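Local coordinates for hypothetical protein (Parabacteroides merdae, PDB 4OO3) that is of unknown function but is probably an oxidoreductase that binds a nicotinamide dinucleotide through an N-terminal Rossmann fold, at residues Y79-M92 and K100-G112. Sequence-based numbering, arbitrary orientation.
Sequences YLEKMLAEKKGNVM and KKTEYIKKTLEAG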
ATOM      1  N   TYR A  79      -3.818 -19.593  19.425  1.00 33.78           N
ATOM      2  CA  TYR A  79      -4.754 -18.556  18.959  1.00 32.78           C
ATOM      3  C   TYR A  79      -5.406 -18.895  17.608  1.00 32.98           C
ATOM      4  O   TYR A  79      -6.624 -18.753  17.464  1.00 32.49           O
ATOM      5  CB  TYR A  79      -4.080 -17.165  18.910  1.00 33.07           C
ATOM      6  CG  TYR A  79      -2.883 -17.072  17.978  1.00 32.82           C
ATOM      7  CD1 TYR A  79      -3.042 -16.710  16.642  1.00 31.83           C
ATOM      8  CD2 TYR A  79      -1.598 -17.353  18.433  1.00 34.52           C
ATOM      9  CE1 TYR A  79      -1.959 -16.638  15.791  1.00 32.71           C
ATOM     10  CE2 TYR A  79      -0.507 -17.286  17.589  1.00 34.71           C
ATOM     11  CZ  TYR A  79      -0.694 -16.926  16.273  1.00 34.04           C
ATOM     12  OH  TYR A  79       0.388 -16.864  15.445  1.00 35.05           O
ATOM     13  N   LEU A  80      -4.610 -19.367  16.641  1.00 32.64           N
ATOM     14  CA  LEU A  80      -5.123 -19.679  15.299  1.00 33.31           C
ATOM     15  C   LEU A  80      -6.059 -20.872  15.347  1.00 35.14           C
ATOM     16  O   LEU A  80      -7.145 -20.846  14.779  1.00 34.61           O
ATOM     17  CB  LEU A  80      -3.982 -19.971  14.318  1.00 33.79           C
ATOM     18  CG  LEU A  80      -4.402 -20.266  12.873  1.00 33.49           C
ATOM     19  CD1 LEU A  80      -5.003 -19.038  12.209  1.00 33.08           C
ATOM     20  CD2 LEU A  80      -3.221 -20.778  12.073  1.00 33.56           C
ATOM     21  N   GLU A  81      -5.604 -21.922  16.014  1.00 38.21           N
ATOM     22  CA  GLU A  81      -6.392 -23.122  16.245  1.00 41.06           C
ATOM     23  C   GLU A  81      -7.755 -22.790  16.886  1.00 39.79           C
ATOM     24  O   GLU A  81      -8.782 -23.337  16.466  1.00 38.19           O
ATOM     25  CB  GLU A  81      -5.558 -24.083  17.105  1.00 45.56           C
ATOM     26  CG  GLU A  81      -6.215 -25.373  17.553  1.00 50.61           C
ATOM     27  CD  GLU A  81      -5.266 -26.220  18.387  1.00 55.37           C
ATOM     28  OE1 GLU A  81      -4.198 -26.597  17.861  1.00 62.95           O
ATOM     29  OE2 GLU A  81      -5.579 -26.507  19.562  1.00 55.00           O
ATOM     30  N   LYS A  82      -7.764 -21.880  17.867  1.00 38.92           N
ATOM     31  CA  LYS A  82      -9.012 -21.462  18.544  1.00 38.81           C
ATOM     32  C   LYS A  82      -9.936 -20.663  17.631  1.00 35.23           C
ATOM     33  O   LYS A  82     -11.145 -20.870  17.627  1.00 36.01           O
ATOM     34  CB  LYS A  82      -8.725 -20.640  19.815  1.00 41.45           C
ATOM     35  CG  LYS A  82      -8.542 -21.475  21.071  1.00 46.77           C
ATOM     36  CD  LYS A  82      -9.866 -22.017  21.591  1.00 51.72           C
ATOM     37  CE  LYS A  82      -9.660 -23.108  22.631  1.00 59.07           C
ATOM     38  NZ  LYS A  82      -9.071 -22.580  23.896  1.00 64.56           N
HETATM   39  N   MSE A  83      -9.365 -19.741  16.871  1.00 33.95           N
HETATM   40  CA  MSE A  83     -10.138 -18.939  15.926  1.00 34.88           C
HETATM   41  C   MSE A  83     -10.863 -19.812  14.939  1.00 35.59           C
HETATM   42  O   MSE A  83     -12.059 -19.642  14.699  1.00 33.24           O
HETATM   43  CB  MSE A  83      -9.208 -17.997  15.173  1.00 35.45           C
HETATM   44  CG  MSE A  83      -9.995 -16.916  14.445  1.00 37.60           C
HETATM   45 SE   MSE A  83     -10.092 -17.372  12.534  0.75 41.48          SE
HETATM   46  CE  MSE A  83      -8.533 -16.270  12.118  1.00 35.62           C
ATOM     47  N   LEU A  84     -10.142 -20.767  14.362  1.00 36.65           N
ATOM     48  CA  LEU A  84     -10.712 -21.644  13.350  1.00 38.04           C
ATOM     49  C   LEU A  84     -11.776 -22.540  13.958  1.00 39.22           C
ATOM     50  O   LEU A  84     -12.779 -22.820  13.312  1.00 42.25           O
ATOM     51  CB  LEU A  84      -9.614 -22.480  12.683  1.00 39.07           C
ATOM     52  CG  LEU A  84      -8.617 -21.665  11.857  1.00 37.86           C
ATOM     53  CD1 LEU A  84      -7.399 -22.496  11.484  1.00 40.15           C
ATOM     54  CD2 LEU A  84      -9.284 -21.103  10.615  1.00 38.25           C
ATOM     55  N   ALA A  85     -11.560 -22.966  15.203  1.00 37.87           N
ATOM     56  CA  ALA A  85     -12.503 -23.833  15.911  1.00 38.88           C
ATOM     57  C   ALA A  85     -13.798 -23.123  16.276  1.00 39.04           C
ATOM     58  O   ALA A  85     -14.878 -23.698  16.180  1.00 39.00           O
ATOM     59  CB  ALA A  85     -11.856 -24.381  17.174  1.00 39.42           C
ATOM     60  N   GLU A  86     -13.683 -21.873  16.708  1.00 39.14           N
ATOM     61  CA  GLU A  86     -14.835 -21.137  17.205  1.00 39.76           C
ATOM     62  C   GLU A  86     -15.634 -20.497  16.077  1.00 39.70           C
ATOM     63  O   GLU A  86     -16.835 -20.333  16.210  1.00 41.06           O
ATOM     64  CB  GLU A  86     -14.389 -20.100  18.238  1.00 39.60           C
ATOM     65  CG  GLU A  86     -13.824 -20.760  19.487  1.00 40.90           C
ATOM     66  CD  GLU A  86     -13.442 -19.791  20.590  1.00 41.76           C
ATOM     67  OE1 GLU A  86     -13.348 -18.563  20.349  1.00 39.37           O
ATOM     68  OE2 GLU A  86     -13.229 -20.281  21.717  1.00 44.07           O
ATOM     69  N   LYS A  87     -14.973 -20.167  14.968  1.00 38.67           N
ATOM     70  CA  LYS A  87     -15.606 -19.487  13.825  1.00 39.74           C
ATOM     71  C   LYS A  87     -16.655 -18.455  14.248  1.00 37.90           C
ATOM     72  O   LYS A  87     -17.818 -18.540  13.858  1.00 37.68           O
ATOM     73  CB  LYS A  87     -16.226 -20.493  12.846  1.00 41.90           C
ATOM     74  CG  LYS A  87     -15.226 -21.454  12.216  1.00 46.23           C
ATOM     75  CD  LYS A  87     -15.574 -21.821  10.770  1.00 47.80           C
ATOM     76  CE  LYS A  87     -15.253 -23.280  10.423  1.00 48.57           C
ATOM     77  NZ  LYS A  87     -13.910 -23.783  10.849  1.00 44.92           N
ATOM     78  N   LYS A  88     -16.234 -17.474  15.035  1.00 36.86           N
ATOM     79  CA  LYS A  88     -17.167 -16.510  15.613  1.00 38.61           C
ATOM     80  C   LYS A  88     -17.424 -15.294  14.724  1.00 37.86           C
ATOM     81  O   LYS A  88     -18.330 -14.510  15.005  1.00 42.06           O
ATOM     82  CB  LYS A  88     -16.681 -16.073  16.995  1.00 40.28           C
ATOM     83  CG  LYS A  88     -17.078 -17.036  18.108  1.00 43.71           C
ATOM     84  CD  LYS A  88     -16.321 -16.730  19.389  1.00 47.96           C
ATOM     85  CE  LYS A  88     -17.025 -17.257  20.626  1.00 51.64           C
ATOM     86  NZ  LYS A  88     -16.317 -16.789  21.853  1.00 53.90           N
ATOM     87  N   GLY A  89     -16.642 -15.145  13.659  1.00 36.74           N
ATOM     88  CA  GLY A  89     -16.770 -14.007  12.751  1.00 36.69           C
ATOM     89  C   GLY A  89     -16.819 -14.426  11.296  1.00 35.91           C
ATOM     90  O   GLY A  89     -16.597 -15.587  10.981  1.00 39.17           O
ATOM     91  N   ASN A  90     -17.123 -13.472  10.415  1.00 34.11           N
ATOM     92  CA  ASN A  90     -17.213 -13.724   8.972  1.00 31.50           C
ATOM     93  C   ASN A  90     -16.306 -12.825   8.116  1.00 30.87           C
ATOM     94  O   ASN A  90     -16.300 -12.950   6.896  1.00 30.54           O
ATOM     95  CB  ASN A  90     -18.662 -13.615   8.504  1.00 31.40           C
ATOM     96  CG  ASN A  90     -19.278 -12.266   8.815  1.00 32.02           C
ATOM     97  OD1 ASN A  90     -18.582 -11.259   8.940  1.00 31.99           O
ATOM     98  ND2 ASN A  90     -20.590 -12.239   8.936  1.00 33.04           N
ATOM     99  N   VAL A  91     -15.547 -11.926   8.750  1.00 30.11           N
ATOM    100  CA  VAL A  91     -14.491 -11.176   8.068  1.00 29.59           C
ATOM    101  C   VAL A  91     -13.268 -11.089   8.978  1.00 30.51           C
ATOM    102  O   VAL A  91     -13.369 -10.609  10.111  1.00 30.98           O
ATOM    103  CB  VAL A  91     -14.927  -9.736   7.723  1.00 30.20           C
ATOM    104  CG1 VAL A  91     -13.783  -8.971   7.071  1.00 28.29           C
ATOM    105  CG2 VAL A  91     -16.151  -9.741   6.819  1.00 30.93           C
HETATM  106  N   MSE A  92     -12.117 -11.522   8.467  1.00 28.60           N
HETATM  107  CA  MSE A  92     -10.874 -11.521   9.226  1.00 27.01           C
HETATM  108  C   MSE A  92     -10.008 -10.381   8.770  1.00 28.10           C
HETATM  109  O   MSE A  92      -9.820 -10.176   7.570  1.00 30.37           O
HETATM  110  CB  MSE A  92     -10.156 -12.846   9.001  1.00 26.10           C
HETATM  111  CG  MSE A  92      -8.985 -13.052   9.963  1.00 25.16           C
HETATM  112 SE   MSE A  92      -7.316 -12.332   9.184  0.75 20.08          SE
HETATM  113  CE  MSE A  92      -6.921 -13.858   8.032  1.00 20.46           C
ATOM    114  N   LYS A 100       4.126 -14.773   8.627  1.00 36.34           N
ATOM    115  CA  LYS A 100       3.000 -15.630   8.984  1.00 38.39           C
ATOM    116  C   LYS A 100       1.717 -15.399   8.155  1.00 35.34           C
ATOM    117  O   LYS A 100       0.834 -16.248   8.132  1.00 36.26           O
ATOM    118  CB  LYS A 100       2.654 -15.397  10.457  1.00 42.15           C
ATOM    119  CG  LYS A 100       3.720 -15.812  11.458  1.00 44.91           C
ATOM    120  CD  LYS A 100       3.470 -15.148  12.809  1.00 49.41           C
ATOM    121  CE  LYS A 100       3.564 -16.120  13.971  1.00 55.82           C
ATOM    122  NZ  LYS A 100       4.976 -16.383  14.354  1.00 59.20           N
ATOM    123  N   LYS A 101       1.619 -14.259   7.481  1.00 34.03           N
ATOM    124  CA  LYS A 101       0.342 -13.780   6.949  1.00 32.71           C
ATOM    125  C   LYS A 101      -0.330 -14.717   5.952  1.00 32.56           C
ATOM    126  O   LYS A 101      -1.527 -14.968   6.053  1.00 31.26           O
ATOM    127  CB  LYS A 101       0.536 -12.421   6.285  1.00 32.13           C
ATOM    128  CG  LYS A 101      -0.730 -11.817   5.698  1.00 34.21           C
ATOM    129  CD  LYS A 101      -0.414 -10.598   4.841  1.00 34.54           C
ATOM    130  CE  LYS A 101       0.002  -9.395   5.664  1.00 34.40           C
ATOM    131  NZ  LYS A 101      -1.150  -8.788   6.382  1.00 39.66           N
ATOM    132  N   THR A 102       0.424 -15.200   4.973  1.00 30.59           N
ATOM    133  CA  THR A 102      -0.179 -15.918   3.855  1.00 30.81           C
ATOM    134  C   THR A 102      -0.808 -17.239   4.323  1.00 32.77           C
ATOM    135  O   THR A 102      -1.917 -17.596   3.902  1.00 31.57           O
ATOM    136  CB  THR A 102       0.835 -16.146   2.709  1.00 31.13           C
ATOM    137  OG1 THR A 102       1.673 -14.988   2.563  1.00 30.19           O
ATOM    138  CG2 THR A 102       0.108 -16.400   1.397  1.00 31.25           C
ATOM    139  N   GLU A 103      -0.120 -17.942   5.221  1.00 35.56           N
ATOM    140  CA  GLU A 103      -0.666 -19.172   5.809  1.00 38.00           C
ATOM    141  C   GLU A 103      -1.947 -18.874   6.595  1.00 34.36           C
ATOM    142  O   GLU A 103      -2.944 -19.569   6.427  1.00 37.62           O
ATOM    143  CB  GLU A 103       0.379 -19.862   6.694  1.00 41.89           C
ATOM    144  CG  GLU A 103      -0.021 -21.237   7.217  1.00 48.94           C
ATOM    145  CD  GLU A 103      -0.406 -22.227   6.121  1.00 53.35           C
ATOM    146  OE1 GLU A 103       0.228 -22.228   5.039  1.00 55.00           O
ATOM    147  OE2 GLU A 103      -1.346 -23.018   6.354  1.00 48.82           O
ATOM    148  N   TYR A 104      -1.924 -17.839   7.432  1.00 31.07           N
ATOM    149  CA  TYR A 104      -3.128 -17.378   8.116  1.00 29.97           C
ATOM    150  C   TYR A 104      -4.272 -17.175   7.131  1.00 29.50           C
ATOM    151  O   TYR A 104      -5.392 -17.626   7.356  1.00 29.05           O
ATOM    152  CB  TYR A 104      -2.905 -16.020   8.791  1.00 32.03           C
ATOM    153  CG  TYR A 104      -2.027 -15.965  10.023  1.00 31.03           C
ATOM    154  CD1 TYR A 104      -1.672 -17.109  10.738  1.00 31.12           C
ATOM    155  CD2 TYR A 104      -1.595 -14.731  10.501  1.00 30.88           C
ATOM    156  CE1 TYR A 104      -0.891 -17.015  11.880  1.00 31.41           C
ATOM    157  CE2 TYR A 104      -0.814 -14.631  11.632  1.00 30.93           C
ATOM    158  CZ  TYR A 104      -0.467 -15.773  12.317  1.00 32.27           C
ATOM    159  OH  TYR A 104       0.312 -15.643  13.442  1.00 35.33           O
ATOM    160  N   ILE A 105      -3.988 -16.453   6.052  1.00 29.35           N
ATOM    161  CA  ILE A 105      -5.000 -16.142   5.048  1.00 29.47           C
ATOM    162  C   ILE A 105      -5.598 -17.405   4.442  1.00 29.63           C
ATOM    163  O   ILE A 105      -6.812 -17.512   4.312  1.00 31.17           O
ATOM    164  CB  ILE A 105      -4.439 -15.215   3.941  1.00 28.73           C
ATOM    165  CG1 ILE A 105      -4.231 -13.800   4.503  1.00 29.32           C
ATOM    166  CG2 ILE A 105      -5.384 -15.161   2.744  1.00 28.47           C
ATOM    167  CD1 ILE A 105      -3.541 -12.830   3.562  1.00 30.44           C
ATOM    168  N   LYS A 106      -4.755 -18.358   4.068  1.00 31.46           N
ATOM    169  CA  LYS A 106      -5.241 -19.592   3.458  1.00 34.07           C
ATOM    170  C   LYS A 106      -6.223 -20.345   4.375  1.00 32.37           C
ATOM    171  O   LYS A 106      -7.318 -20.724   3.954  1.00 32.35           O
ATOM    172  CB  LYS A 106      -4.071 -20.510   3.078  1.00 39.05           C
ATOM    173  CG  LYS A 106      -4.465 -21.584   2.079  1.00 42.92           C
ATOM    174  CD  LYS A 106      -3.591 -22.817   2.186  1.00 53.27           C
ATOM    175  CE  LYS A 106      -3.963 -23.673   3.387  1.00 60.08           C
ATOM    176  NZ  LYS A 106      -3.537 -25.088   3.187  1.00 60.83           N
ATOM    177  N   LYS A 107      -5.834 -20.542   5.630  1.00 31.99           N
ATOM    178  CA  LYS A 107      -6.645 -21.325   6.567  1.00 32.79           C
ATOM    179  C   LYS A 107      -7.959 -20.638   6.890  1.00 32.44           C
ATOM    180  O   LYS A 107      -8.972 -21.298   7.133  1.00 32.14           O
ATOM    181  CB  LYS A 107      -5.880 -21.598   7.856  1.00 33.11           C
ATOM    182  CG  LYS A 107      -4.581 -22.349   7.629  1.00 34.60           C
ATOM    183  CD  LYS A 107      -4.183 -23.153   8.849  1.00 35.83           C
ATOM    184  CE  LYS A 107      -4.992 -24.435   8.923  1.00 37.09           C
ATOM    185  NZ  LYS A 107      -4.723 -25.159  10.185  1.00 40.06           N
ATOM    186  N   THR A 108      -7.939 -19.309   6.886  1.00 31.27           N
ATOM    187  CA  THR A 108      -9.140 -18.533   7.144  1.00 29.81           C
ATOM    188  C   THR A 108     -10.141 -18.672   5.996  1.00 30.95           C
ATOM    189  O   THR A 108     -11.333 -18.837   6.228  1.00 33.95           O
ATOM    190  CB  THR A 108      -8.795 -17.056   7.381  1.00 27.06           C
ATOM    191  OG1 THR A 108      -7.893 -16.954   8.489  1.00 26.15           O
ATOM    192  CG2 THR A 108     -10.032 -16.266   7.688  1.00 26.90           C
ATOM    193  N   LEU A 109      -9.655 -18.605   4.762  1.00 31.43           N
ATOM    194  CA  LEU A 109     -10.522 -18.736   3.590  1.00 31.65           C
ATOM    195  C   LEU A 109     -11.129 -20.138   3.486  1.00 31.53           C
ATOM    196  O   LEU A 109     -12.314 -20.272   3.186  1.00 31.52           O
ATOM    197  CB  LEU A 109      -9.755 -18.389   2.313  1.00 31.90           C
ATOM    198  CG  LEU A 109      -9.311 -16.931   2.184  1.00 29.93           C
ATOM    199  CD1 LEU A 109      -8.216 -16.809   1.134  1.00 29.78           C
ATOM    200  CD2 LEU A 109     -10.483 -16.020   1.850  1.00 28.04           C
ATOM    201  N   GLU A 110     -10.323 -21.169   3.741  1.00 32.96           N
ATOM    202  CA  GLU A 110     -10.823 -22.549   3.854  1.00 34.84           C
ATOM    203  C   GLU A 110     -12.002 -22.663   4.816  1.00 36.52           C
ATOM    204  O   GLU A 110     -12.896 -23.482   4.611  1.00 37.00           O
ATOM    205  CB  GLU A 110      -9.736 -23.477   4.371  1.00 37.48           C
ATOM    206  CG  GLU A 110      -8.659 -23.817   3.365  1.00 39.45           C
ATOM    207  CD  GLU A 110      -7.658 -24.813   3.921  1.00 43.22           C
ATOM    208  OE1 GLU A 110      -7.298 -24.716   5.124  1.00 44.37           O
ATOM    209  OE2 GLU A 110      -7.232 -25.694   3.151  1.00 45.67           O
ATOM    210  N   ALA A 111     -11.990 -21.856   5.876  1.00 33.50           N
ATOM    211  CA  ALA A 111     -13.059 -21.878   6.866  1.00 33.62           C
ATOM    212  C   ALA A 111     -14.272 -21.044   6.459  1.00 34.80           C
ATOM    213  O   ALA A 111     -15.215 -20.903   7.242  1.00 36.43           O
ATOM    214  CB  ALA A 111     -12.524 -21.419   8.218  1.00 33.08           C
ATOM    215  N   GLY A 112     -14.254 -20.497   5.243  1.00 35.89           N
ATOM    216  CA  GLY A 112     -15.390 -19.742   4.711  1.00 34.97           C
ATOM    217  C   GLY A 112     -15.464 -18.318   5.222  1.00 33.89           C
ATOM    218  O   GLY A 112     -16.514 -17.692   5.152  1.00 35.10           O
TER
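Leu80 and Leu84 of helix 79-86 face Tyr104 and Lys107 of helix 98-110 and Ala111 just beyond it, the two axes running nearly parallel, 18° apart and 10.6 Å at closest approach. Where helix 79-86 begins, Tyr79 meets Tyr104, midway along helix 98-110, at about a right angle; Tyr79 OH and Tyr104 OH are hydrogen-bonded, though the modelled 2.3 Å is too short to be exact. Tyr104 OH also bonds to Asp18, so phenol suits this place: its ring fills the helix interface while its oxygen reaches polar partners. Leu80 spreads its branches, CD1 going to the Tyr104 ring and CD2 to the aliphatic chain of Lys107. One turn on, Leu84 CD2 lies 4.0 Å from Ala111 CB, where a methyl lets the backbones come close. Lys87, leaving its helix with positive phi, bends back so that NZ bonds to Leu84 O (2.9 Å) while its methylenes cover Ala111. Deeper in, Thr108 meets two selenomethionines: Met92 CE, swung round by bends at chi2 and chi3, lies 3.3 Å from Thr108 OG1, and Met83 CE touches the same oxygen. With OG1 beside its own backbone N (chi1 -58°), Thr108 OG1 bonds to Tyr104 O at 2.8 Å, from the face opposite its own N-H. A valine here has no hydroxyl, which would probably leave Tyr104 O held by the backbone N-H alone. Helix 98-110 is the crossover of the beta-alpha-beta unit joining parallel strands 91-94 and 114-117, and its side-by-side packing with helix 79-86 over the sheet is characteristic of a Rossmann fold.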